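Local coordinates for adenosylmethionine-8-amino-7-oxononanoate aminotransferase (PDB 6ZHK), which probably transfers the amino group of S-adenosyl-L-methionine to 8-amino-7-oxononanoate in biotin biosynthesis, as a homodimeric pyridoxal phosphate enzyme of aminotransferase class III, at residues L66-A77 with A351-V361; F180-P188 with E216-E227. All coordinates share one frame; numbering follows the deposited sequence. Where two conformers were deposited one is given.

Interaction 1 of 2, residues L66-A77 with A351-V361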
loop_
_atom_site.group_PDB
_atom_site.type_symbol
_atom_site.label_atom_id
_atom_site.label_comp_id
_atom_site.label_asym_id
_atom_site.label_seq_id
_atom_site.Cartn_x
_atom_site.Cartn_y
_atom_site.Cartn_z
ATOM N N LEU A 66 13.127 -3.392 14.156
ATOM C CA LEU A 66 13.409 -4.545 15.009
ATOM C C LEU A 66 14.801 -4.415 15.606
ATOM O O LEU A 66 15.024 -4.864 16.709
ATOM C CB LEU A 66 13.423 -5.810 14.151
ATOM C CG LEU A 66 12.066 -6.272 13.578
ATOM C CD1 LEU A 66 12.251 -7.607 12.913
ATOM C CD2 LEU A 66 10.985 -6.326 14.666
ATOM N N PHE A 67 15.752 -3.970 14.816
ATOM C CA PHE A 67 17.152 -4.165 15.177
ATOM C C PHE A 67 17.946 -2.859 15.210
ATOM O O PHE A 67 19.189 -2.905 15.193
ATOM C CB PHE A 67 17.801 -5.132 14.185
ATOM C CG PHE A 67 17.182 -6.497 14.247
ATOM C CD1 PHE A 67 17.070 -7.173 15.465
ATOM C CD2 PHE A 67 16.726 -7.100 13.072
ATOM C CE1 PHE A 67 16.477 -8.425 15.522
ATOM C CE2 PHE A 67 16.147 -8.358 13.128
ATOM C CZ PHE A 67 16.049 -9.026 14.342
ATOM N N GLY A 68 17.251 -1.739 15.261
ATOM C CA GLY A 68 17.955 -0.457 15.298
ATOM C C GLY A 68 17.990 0.161 13.905
ATOM O O GLY A 68 17.505 -0.466 12.952
ATOM N N HIS A 69 18.579 1.350 13.797
ATOM C CA HIS A 69 18.570 2.150 12.592
ATOM C C HIS A 69 19.877 2.080 11.811
ATOM O O HIS A 69 20.014 2.803 10.804
ATOM C CB HIS A 69 18.217 3.609 12.928
ATOM C CG HIS A 69 16.827 3.749 13.430
ATOM N ND1 HIS A 69 15.718 3.764 12.554
ATOM C CD2 HIS A 69 16.340 3.814 14.692
ATOM C CE1 HIS A 69 14.638 3.950 13.277
ATOM N NE2 HIS A 69 14.978 3.937 14.589
ATOM N N SER A 70 20.806 1.204 12.223
ATOM C CA SER A 70 22.065 1.117 11.476
ATOM C C SER A 70 22.524 -0.343 11.412
ATOM O O SER A 70 23.687 -0.689 11.613
ATOM C CB SER A 70 23.112 2.037 12.105
ATOM O OG SER A 70 23.305 1.627 13.461
ATOM N N ARG A 71 21.584 -1.223 11.097
ATOM C CA ARG A 71 21.888 -2.640 11.109
ATOM C C ARG A 71 22.511 -3.007 9.770
ATOM O O ARG A 71 21.840 -2.949 8.754
ATOM C CB ARG A 71 20.635 -3.470 11.392
ATOM C CG ARG A 71 20.954 -4.947 11.546
ATOM C CD ARG A 71 21.515 -5.172 12.933
ATOM N NE ARG A 71 22.125 -6.494 12.883
ATOM C CZ ARG A 71 22.166 -7.336 13.909
ATOM N NH1 ARG A 71 21.629 -6.988 15.067
ATOM N NH2 ARG A 71 22.756 -8.523 13.775
ATOM N N LYS A 72 23.803 -3.398 9.774
ATOM C CA LYS A 72 24.570 -3.468 8.531
ATOM C C LYS A 72 24.039 -4.510 7.548
ATOM O O LYS A 72 24.030 -4.238 6.346
ATOM C CB LYS A 72 26.063 -3.745 8.778
ATOM C CG LYS A 72 26.815 -2.577 9.416
ATOM N N GLU A 73 23.604 -5.678 8.054
ATOM C CA GLU A 73 23.206 -6.750 7.139
ATOM C C GLU A 73 22.029 -6.296 6.261
ATOM O O GLU A 73 21.933 -6.684 5.084
ATOM C CB GLU A 73 22.727 -7.974 7.913
ATOM C CG GLU A 73 23.809 -8.666 8.752
ATOM C CD GLU A 73 23.863 -8.189 10.189
ATOM O OE1 GLU A 73 23.625 -7.006 10.431
ATOM O OE2 GLU A 73 24.101 -9.022 11.075
ATOM N N ILE A 74 21.101 -5.537 6.860
ATOM C CA ILE A 74 19.903 -5.156 6.143
ATOM C C ILE A 74 20.289 -4.060 5.149
ATOM O O ILE A 74 19.870 -4.088 3.985
ATOM C CB ILE A 74 18.785 -4.689 7.109
ATOM C CG1 ILE A 74 18.524 -5.727 8.205
ATOM C CG2 ILE A 74 17.504 -4.427 6.334
ATOM C CD1 ILE A 74 17.475 -5.227 9.216
ATOM N N ILE A 75 21.000 -3.039 5.645
ATOM C CA ILE A 75 21.451 -1.950 4.777
ATOM C C ILE A 75 22.270 -2.520 3.619
ATOM O O ILE A 75 22.038 -2.211 2.439
ATOM C CB ILE A 75 22.225 -0.864 5.588
ATOM C CG1 ILE A 75 21.301 -0.035 6.487
ATOM C CG2 ILE A 75 23.055 0.079 4.701
ATOM C CD1 ILE A 75 22.076 0.613 7.626
ATOM N N GLU A 76 23.199 -3.431 3.905
ATOM C CA GLU A 76 24.020 -4.011 2.839
ATOM C C GLU A 76 23.199 -4.852 1.846
ATOM O O GLU A 76 23.505 -4.882 0.653
ATOM C CB GLU A 76 25.258 -4.732 3.423
ATOM C CG GLU A 76 26.264 -3.708 4.050
ATOM C CD GLU A 76 26.707 -2.520 3.175
ATOM O OE1 GLU A 76 27.112 -2.788 2.020
ATOM O OE2 GLU A 76 26.645 -1.316 3.635
ATOM N N ALA A 77 22.179 -5.566 2.324
ATOM C CA ALA A 77 21.293 -6.333 1.446
ATOM C C ALA A 77 20.579 -5.425 0.455
ATOM O O ALA A 77 20.489 -5.730 -0.741
ATOM C CB ALA A 77 20.324 -7.147 2.232
ATOM N N ALA A 351 17.421 -10.316 4.598
ATOM C CA ALA A 351 18.445 -10.033 5.597
ATOM C C ALA A 351 17.874 -10.143 7.008
ATOM O O ALA A 351 18.547 -10.670 7.906
ATOM C CB ALA A 351 19.079 -8.669 5.426
ATOM N N THR A 352 16.644 -9.623 7.186
ATOM C CA THR A 352 15.990 -9.660 8.478
ATOM C C THR A 352 15.898 -11.099 8.973
ATOM O O THR A 352 16.247 -11.371 10.146
ATOM C CB THR A 352 14.662 -8.899 8.497
ATOM O OG1 THR A 352 14.966 -7.550 8.164
ATOM C CG2 THR A 352 13.971 -8.855 9.852
ATOM N N LEU A 353 15.374 -11.993 8.124
ATOM C CA LEU A 353 15.155 -13.357 8.598
ATOM C C LEU A 353 16.490 -14.008 8.918
ATOM O O LEU A 353 16.579 -14.855 9.818
ATOM C CB LEU A 353 14.429 -14.195 7.552
ATOM C CG LEU A 353 12.954 -13.838 7.396
ATOM C CD1 LEU A 353 12.342 -14.521 6.173
ATOM C CD2 LEU A 353 12.218 -14.189 8.664
ATOM N N GLU A 354 17.489 -13.663 8.127
ATOM C CA GLU A 354 18.830 -14.210 8.351
ATOM C C GLU A 354 19.381 -13.822 9.722
ATOM O O GLU A 354 19.975 -14.668 10.398
ATOM C CB GLU A 354 19.783 -13.790 7.226
ATOM C CG GLU A 354 19.873 -14.783 6.088
ATOM C CD GLU A 354 20.313 -14.198 4.749
ATOM O OE1 GLU A 354 20.910 -13.087 4.738
ATOM O OE2 GLU A 354 20.024 -14.842 3.701
ATOM N N ILE A 355 19.147 -12.562 10.145
ATOM C CA ILE A 355 19.505 -12.128 11.485
ATOM C C ILE A 355 18.775 -13.003 12.522
ATOM O O ILE A 355 19.428 -13.513 13.450
ATOM C CB ILE A 355 19.281 -10.627 11.719
ATOM C CG1 ILE A 355 20.243 -9.785 10.892
ATOM C CG2 ILE A 355 19.379 -10.300 13.216
ATOM C CD1 ILE A 355 19.805 -8.366 10.710
ATOM N N PHE A 356 17.470 -13.276 12.308
ATOM C CA PHE A 356 16.714 -14.072 13.268
ATOM C C PHE A 356 17.388 -15.403 13.562
ATOM O O PHE A 356 17.486 -15.796 14.736
ATOM C CB PHE A 356 15.235 -14.308 12.892
ATOM C CG PHE A 356 14.341 -13.181 13.378
ATOM C CD1 PHE A 356 13.801 -13.222 14.642
ATOM C CD2 PHE A 356 14.110 -12.046 12.608
ATOM C CE1 PHE A 356 12.988 -12.213 15.116
ATOM C CE2 PHE A 356 13.310 -11.022 13.085
ATOM C CZ PHE A 356 12.760 -11.090 14.350
ATOM N N GLU A 357 17.781 -16.072 12.474
ATOM C CA GLU A 357 18.310 -17.411 12.497
ATOM C C GLU A 357 19.740 -17.416 13.038
ATOM O O GLU A 357 20.053 -18.193 13.947
ATOM C CB GLU A 357 18.244 -17.955 11.078
ATOM C CG GLU A 357 18.524 -19.438 11.041
ATOM C CD GLU A 357 18.087 -20.024 9.720
ATOM O OE1 GLU A 357 18.812 -19.795 8.730
ATOM O OE2 GLU A 357 17.018 -20.677 9.686
ATOM N N LYS A 358 20.589 -16.538 12.489
ATOM C CA LYS A 358 22.010 -16.527 12.820
ATOM C C LYS A 358 22.278 -15.982 14.228
ATOM O O LYS A 358 23.302 -16.336 14.815
ATOM C CB LYS A 358 22.811 -15.790 11.738
ATOM N N GLU A 359 21.413 -15.111 14.796
ATOM C CA GLU A 359 21.716 -14.543 16.110
ATOM C C GLU A 359 20.785 -15.089 17.197
ATOM O O GLU A 359 20.750 -14.576 18.337
ATOM C CB GLU A 359 21.745 -13.004 16.097
ATOM C CG GLU A 359 22.636 -12.368 15.009
ATOM C CD GLU A 359 24.035 -12.934 14.691
ATOM O OE1 GLU A 359 24.658 -13.558 15.565
ATOM O OE2 GLU A 359 24.532 -12.728 13.569
ATOM N N ASN A 360 19.967 -16.088 16.843
ATOM C CA ASN A 360 19.119 -16.718 17.835
ATOM C C ASN A 360 18.282 -15.662 18.596
ATOM O O ASN A 360 18.168 -15.657 19.831
ATOM C CB ASN A 360 19.969 -17.681 18.670
ATOM C CG ASN A 360 19.210 -18.808 19.348
ATOM O OD1 ASN A 360 18.125 -19.224 18.920
ATOM N ND2 ASN A 360 19.778 -19.326 20.424
ATOM N N VAL A 361 17.612 -14.797 17.814
ATOM C CA VAL A 361 16.928 -13.653 18.370
ATOM C C VAL A 361 15.853 -14.027 19.393
ATOM O O VAL A 361 15.758 -13.387 20.455
ATOM C CB VAL A 361 16.379 -12.756 17.235
ATOM C CG1 VAL A 361 15.538 -11.650 17.831
ATOM C CG2 VAL A 361 17.563 -12.185 16.447
#

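Interaction 2 of 2, residues F180-P188 with E216-E227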
loop_
_atom_site.group_PDB
_atom_site.type_symbol
_atom_site.label_atom_id
_atom_site.label_comp_id
_atom_site.label_asym_id
_atom_site.label_seq_id
_atom_site.Cartn_x
_atom_site.Cartn_y
_atom_site.Cartn_z
ATOM N N PHE A 180 -18.451 -1.801 4.336
ATOM C CA PHE A 180 -19.347 -2.942 4.212
ATOM C C PHE A 180 -19.564 -3.469 5.625
ATOM O O PHE A 180 -18.698 -3.290 6.476
ATOM C CB PHE A 180 -18.841 -4.016 3.229
ATOM C CG PHE A 180 -17.474 -4.572 3.536
ATOM C CD1 PHE A 180 -17.302 -5.547 4.513
ATOM C CD2 PHE A 180 -16.360 -4.099 2.867
ATOM C CE1 PHE A 180 -16.055 -6.079 4.782
ATOM C CE2 PHE A 180 -15.100 -4.602 3.153
ATOM C CZ PHE A 180 -14.951 -5.627 4.091
ATOM N N LYS A 181 -20.734 -4.089 5.884
ATOM C CA LYS A 181 -21.166 -4.283 7.251
ATOM C C LYS A 181 -20.941 -5.722 7.720
ATOM O O LYS A 181 -20.948 -6.685 6.956
ATOM C CB LYS A 181 -22.626 -3.819 7.400
ATOM C CG LYS A 181 -22.898 -2.380 6.978
ATOM C CD LYS A 181 -22.038 -1.411 7.797
ATOM C CE LYS A 181 -22.313 0.078 7.553
ATOM N NZ LYS A 181 -22.128 0.425 6.121
ATOM N N GLY A 182 -20.880 -5.896 9.036
ATOM C CA GLY A 182 -20.688 -7.227 9.600
ATOM C C GLY A 182 -21.099 -7.207 11.068
ATOM O O GLY A 182 -21.951 -6.420 11.447
ATOM N N TYR A 183 -20.452 -8.035 11.893
ATOM C CA TYR A 183 -20.771 -8.170 13.308
ATOM C C TYR A 183 -19.517 -7.934 14.143
ATOM O O TYR A 183 -18.435 -8.449 13.813
ATOM C CB TYR A 183 -21.227 -9.600 13.573
ATOM C CG TYR A 183 -22.428 -9.938 12.710
ATOM C CD1 TYR A 183 -23.684 -9.442 13.057
ATOM C CD2 TYR A 183 -22.310 -10.678 11.542
ATOM C CE1 TYR A 183 -24.793 -9.681 12.263
ATOM C CE2 TYR A 183 -23.422 -10.948 10.734
ATOM C CZ TYR A 183 -24.668 -10.455 11.118
ATOM O OH TYR A 183 -25.805 -10.620 10.394
ATOM N N HIS A 184 -19.648 -7.186 15.240
ATOM C CA HIS A 184 -18.449 -7.006 16.049
ATOM C C HIS A 184 -18.768 -7.486 17.455
ATOM O O HIS A 184 -19.704 -6.964 18.051
ATOM C CB HIS A 184 -18.108 -5.530 16.154
ATOM C CG HIS A 184 -17.494 -4.992 14.928
ATOM N ND1 HIS A 184 -18.259 -4.437 13.919
ATOM C CD2 HIS A 184 -16.212 -4.951 14.520
ATOM C CE1 HIS A 184 -17.440 -4.029 12.951
ATOM N NE2 HIS A 184 -16.208 -4.331 13.297
ATOM N N ALA A 185 -18.020 -8.482 17.942
ATOM C CA ALA A 185 -18.153 -8.881 19.328
ATOM C C ALA A 185 -17.541 -7.815 20.248
ATOM O O ALA A 185 -16.782 -6.932 19.813
ATOM C CB ALA A 185 -17.495 -10.192 19.527
ATOM N N ASN A 186 -17.842 -7.931 21.557
ATOM C CA ASN A 186 -17.248 -6.992 22.490
ATOM C C ASN A 186 -15.764 -7.297 22.615
ATOM O O ASN A 186 -15.349 -8.447 22.462
ATOM C CB ASN A 186 -17.890 -7.014 23.877
ATOM C CG ASN A 186 -19.294 -6.460 23.832
ATOM O OD1 ASN A 186 -19.526 -5.387 23.266
ATOM N ND2 ASN A 186 -20.219 -7.205 24.418
ATOM N N PRO A 187 -14.950 -6.259 22.902
ATOM C CA PRO A 187 -13.502 -6.423 22.964
ATOM C C PRO A 187 -13.173 -7.668 23.783
ATOM O O PRO A 187 -13.721 -7.873 24.864
ATOM C CB PRO A 187 -13.047 -5.150 23.690
ATOM C CG PRO A 187 -14.083 -4.123 23.279
ATOM C CD PRO A 187 -15.392 -4.894 23.240
ATOM N N PRO A 188 -12.259 -8.529 23.282
ATOM C CA PRO A 188 -11.977 -9.821 23.912
ATOM C C PRO A 188 -11.617 -9.763 25.395
ATOM O O PRO A 188 -11.773 -10.769 26.097
ATOM C CB PRO A 188 -10.767 -10.353 23.156
ATOM C CG PRO A 188 -10.770 -9.620 21.814
ATOM C CD PRO A 188 -11.468 -8.294 22.057
ATOM N N GLU A 216 -19.374 -15.315 24.072
ATOM C CA GLU A 216 -20.126 -14.355 23.285
ATOM C C GLU A 216 -19.710 -14.481 21.811
ATOM O O GLU A 216 -20.581 -14.513 20.939
ATOM C CB GLU A 216 -19.910 -12.943 23.827
ATOM C CG GLU A 216 -20.342 -11.892 22.820
ATOM C CD GLU A 216 -19.638 -10.534 22.806
ATOM O OE1 GLU A 216 -18.631 -10.334 23.557
ATOM O OE2 GLU A 216 -20.141 -9.659 22.079
ATOM N N MET A 217 -18.381 -14.550 21.570
ATOM C CA MET A 217 -17.806 -14.610 20.228
ATOM C C MET A 217 -18.149 -15.940 19.554
ATOM O O MET A 217 -18.459 -16.022 18.360
ATOM C CB MET A 217 -16.285 -14.406 20.278
ATOM C CG MET A 217 -15.619 -14.718 18.953
ATOM S SD MET A 217 -16.168 -13.571 17.641
ATOM C CE MET A 217 -14.917 -12.284 17.753
ATOM N N ILE A 218 -18.040 -17.037 20.311
ATOM C CA ILE A 218 -18.323 -18.337 19.732
ATOM C C ILE A 218 -19.788 -18.371 19.305
ATOM O O ILE A 218 -20.101 -18.864 18.217
ATOM C CB ILE A 218 -18.014 -19.453 20.755
ATOM C CG1 ILE A 218 -16.499 -19.511 20.994
ATOM C CG2 ILE A 218 -18.572 -20.749 20.193
ATOM C CD1 ILE A 218 -16.037 -20.506 22.122
ATOM N N SER A 219 -20.668 -17.837 20.160
ATOM C CA SER A 219 -22.099 -17.778 19.891
ATOM C C SER A 219 -22.354 -16.984 18.611
ATOM O O SER A 219 -23.239 -17.358 17.846
ATOM C CB SER A 219 -22.865 -17.143 21.065
ATOM O OG SER A 219 -22.768 -18.028 22.182
ATOM N N LEU A 220 -21.661 -15.871 18.430
ATOM C CA LEU A 220 -21.855 -15.093 17.206
ATOM C C LEU A 220 -21.393 -15.893 15.981
ATOM O O LEU A 220 -22.075 -15.880 14.970
ATOM C CB LEU A 220 -21.044 -13.826 17.374
ATOM C CG LEU A 220 -21.479 -12.558 16.665
ATOM C CD1 LEU A 220 -22.764 -12.011 17.280
ATOM C CD2 LEU A 220 -20.367 -11.544 16.845
ATOM N N ILE A 221 -20.239 -16.601 16.062
ATOM C CA ILE A 221 -19.785 -17.458 14.977
ATOM C C ILE A 221 -20.829 -18.532 14.661
ATOM O O ILE A 221 -21.176 -18.766 13.498
ATOM C CB ILE A 221 -18.369 -18.036 15.263
ATOM C CG1 ILE A 221 -17.362 -16.885 15.322
ATOM C CG2 ILE A 221 -18.002 -19.110 14.218
ATOM C CD1 ILE A 221 -15.991 -17.264 15.922
ATOM N N GLU A 222 -21.353 -19.179 15.709
ATOM C CA GLU A 222 -22.349 -20.214 15.500
ATOM C C GLU A 222 -23.610 -19.622 14.862
ATOM O O GLU A 222 -24.191 -20.231 13.975
ATOM C CB GLU A 222 -22.702 -20.867 16.839
ATOM C CG GLU A 222 -21.549 -21.655 17.420
ATOM C CD GLU A 222 -21.753 -22.123 18.845
ATOM O OE1 GLU A 222 -22.527 -21.456 19.588
ATOM O OE2 GLU A 222 -21.119 -23.131 19.207
ATOM N N LYS A 223 -24.033 -18.472 15.313
ATOM C CA LYS A 223 -25.250 -17.861 14.808
ATOM C C LYS A 223 -25.101 -17.397 13.356
ATOM O O LYS A 223 -26.012 -17.641 12.582
ATOM C CB LYS A 223 -25.677 -16.653 15.653
ATOM C CG LYS A 223 -26.982 -15.988 15.223
ATOM C CD LYS A 223 -27.254 -14.818 16.131
ATOM C CE LYS A 223 -28.658 -14.245 16.089
ATOM N NZ LYS A 223 -28.765 -13.207 17.145
ATOM N N HIS A 224 -23.950 -16.819 12.971
ATOM C CA HIS A 224 -23.877 -16.146 11.673
ATOM C C HIS A 224 -22.991 -16.880 10.661
ATOM O O HIS A 224 -22.775 -16.359 9.579
ATOM C CB HIS A 224 -23.386 -14.717 11.865
ATOM C CG HIS A 224 -24.348 -13.920 12.687
ATOM N ND1 HIS A 224 -25.622 -13.616 12.203
ATOM C CD2 HIS A 224 -24.236 -13.360 13.910
ATOM C CE1 HIS A 224 -26.262 -12.900 13.108
ATOM N NE2 HIS A 224 -25.428 -12.708 14.166
ATOM N N ALA A 225 -22.483 -18.070 11.010
ATOM C CA ALA A 225 -21.563 -18.874 10.227
ATOM C C ALA A 225 -21.882 -18.908 8.722
ATOM O O ALA A 225 -20.971 -18.701 7.911
ATOM C CB ALA A 225 -21.477 -20.274 10.833
ATOM N N GLU A 226 -23.160 -19.158 8.356
ATOM C CA GLU A 226 -23.446 -19.443 6.954
ATOM C C GLU A 226 -23.584 -18.116 6.198
ATOM O O GLU A 226 -23.768 -18.128 4.996
ATOM C CB GLU A 226 -24.708 -20.312 6.792
ATOM C CG GLU A 226 -24.474 -21.731 7.351
ATOM C CD GLU A 226 -25.593 -22.764 7.232
ATOM O OE1 GLU A 226 -26.293 -22.793 6.218
ATOM O OE2 GLU A 226 -25.774 -23.550 8.177
ATOM N N GLU A 227 -23.486 -16.988 6.891
ATOM C CA GLU A 227 -23.571 -15.700 6.199
ATOM C C GLU A 227 -22.261 -14.931 6.261
ATOM O O GLU A 227 -22.203 -13.748 5.876
ATOM C CB GLU A 227 -24.716 -14.824 6.716
ATOM C CG GLU A 227 -24.520 -14.214 8.084
ATOM C CD GLU A 227 -25.802 -13.636 8.706
ATOM O OE1 GLU A 227 -26.136 -12.485 8.385
ATOM O OE2 GLU A 227 -26.470 -14.332 9.536
#

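Interaction 1 of 2, residues L66-A77 with A351-V361
A loop running into the start of helix 72-82 packs on the last turns of helix 343-358, with Phe67 and Ile355 at the centre. The two helical segments run nearly antiparallel, at 151°, axes 9.0 Å apart. Ile355 CG2 lies over one face of the Phe67 ring, 3.9 Å from its centroid, a CH-pi contact. Leu66 CB covers the opposite face. The edge of Phe67 is turned toward the face of Phe356 in an offset edge-to-face pair, planes at 61°. Leu66 CD1 meets the edge of the Phe356 ring, 3.6 Å from Phe356 CE2.

Ile355 also touches Arg71. Its CD1 is 3.7 Å from Arg71 NE, and its CG2 lies over one guanidinium face. Arg71 forms a side-on salt bridge with Glu73, one nitrogen to each oxygen: Arg71 NE to Glu73 OE1 is 2.9 Å and Arg71 NH2 to Glu73 OE2 is 3.1 Å. Arg71 bends at chi2 (79°), which brings the guanidinium back to Glu73 and over Ile355. Where the helices come close, Ala351 CB sits 3.7 Å from Ile74 CA. Thr352 turns CG2 to Leu66 CD1, while its OG1 bonds to Ala348 O.

The contact between the segments is thus mostly apolar, with charged groups at its border. The salt bridge holds the guanidinium flat against Ile355. Glu359, near both charges but beyond salt-bridge range, probably adds a weak mixed electrostatic effect.

Interaction 2 of 2, residues F180-P188 with E216-E227
Strand 183-185 and helix 216-224 run nearly antiparallel, at 159°, with their axes 8.9 Å apart and Ala185 beside Met217. At one end the Tyr183 ring stacks face to face on the His224 ring, with centroids 3.8 Å apart and planes at 12°. The Tyr183 phenol reaches past the imidazole and gives a hydrogen bond from OH to Glu227 OE1, 2.8 Å long. That oxygen lies near the plane of the tyrosine ring, but the hydroxyl meets it from above the carboxylate plane. The other oxygen, Glu227 OE2, takes a nearly straight bond of 2.9 Å from His224 ND1, in the plane of the imidazole but again from above the carboxylate plane. One carboxylate thus bonds to both stacked rings, which probably limits their rotation. Lys223 CG covers the other face of His224. A leucine in place of Tyr183 would probably leave Glu227 OE1 without its hydroxyl partner and His224 without its flat stacking mate.

In the middle the contact is apolar. Leu220 CD2 lies 3.9 Å from Tyr183 CB, and Met217 CE lies 3.8 Å from Ala185 CB. The bends of Met217 at chi2 (64°) and chi3 turn this methyl back to the strand. At the far end Glu216 stretches out, and its OE2 accepts the backbone N-H of Asn186 at 2.9 Å. Glu216 OE1 takes a weak second share of the same N-H. Asn186 OD1 bonds to Lys152 NZ.

Strand 183-185 borders the chain's seven-stranded mixed sheet and pairs with strand 147-151. The helix lies along this border strand and covers one face of the sheet, where Met217 and Ile221 also touch strand 147-151. This contact is the first half of the beta-alpha-beta crossover 183-185, 211-224, 228-234 in the large PLP-binding domain of these aminotransferases.

Overall arrangement
The two contacts lie on opposite sides of the chain's centre. Their own centres are 40 Å apart, and their nearest atoms about 23 Å. They share no helix or strand. Interaction 1 closes a long loop of chain, and interaction 2 is nested inside that loop. Interaction 1 is the more buried. It joins a loop and the helix start after it to the end of another helix through aliphatic and aromatic packing, and its salt bridge lies within one segment. Interaction 2 is partly buried, at the margin of the seven-stranded sheet. It joins strand to helix, and there hydrogen bonds to two carboxylates cross between the segments at either end of an apolar middle.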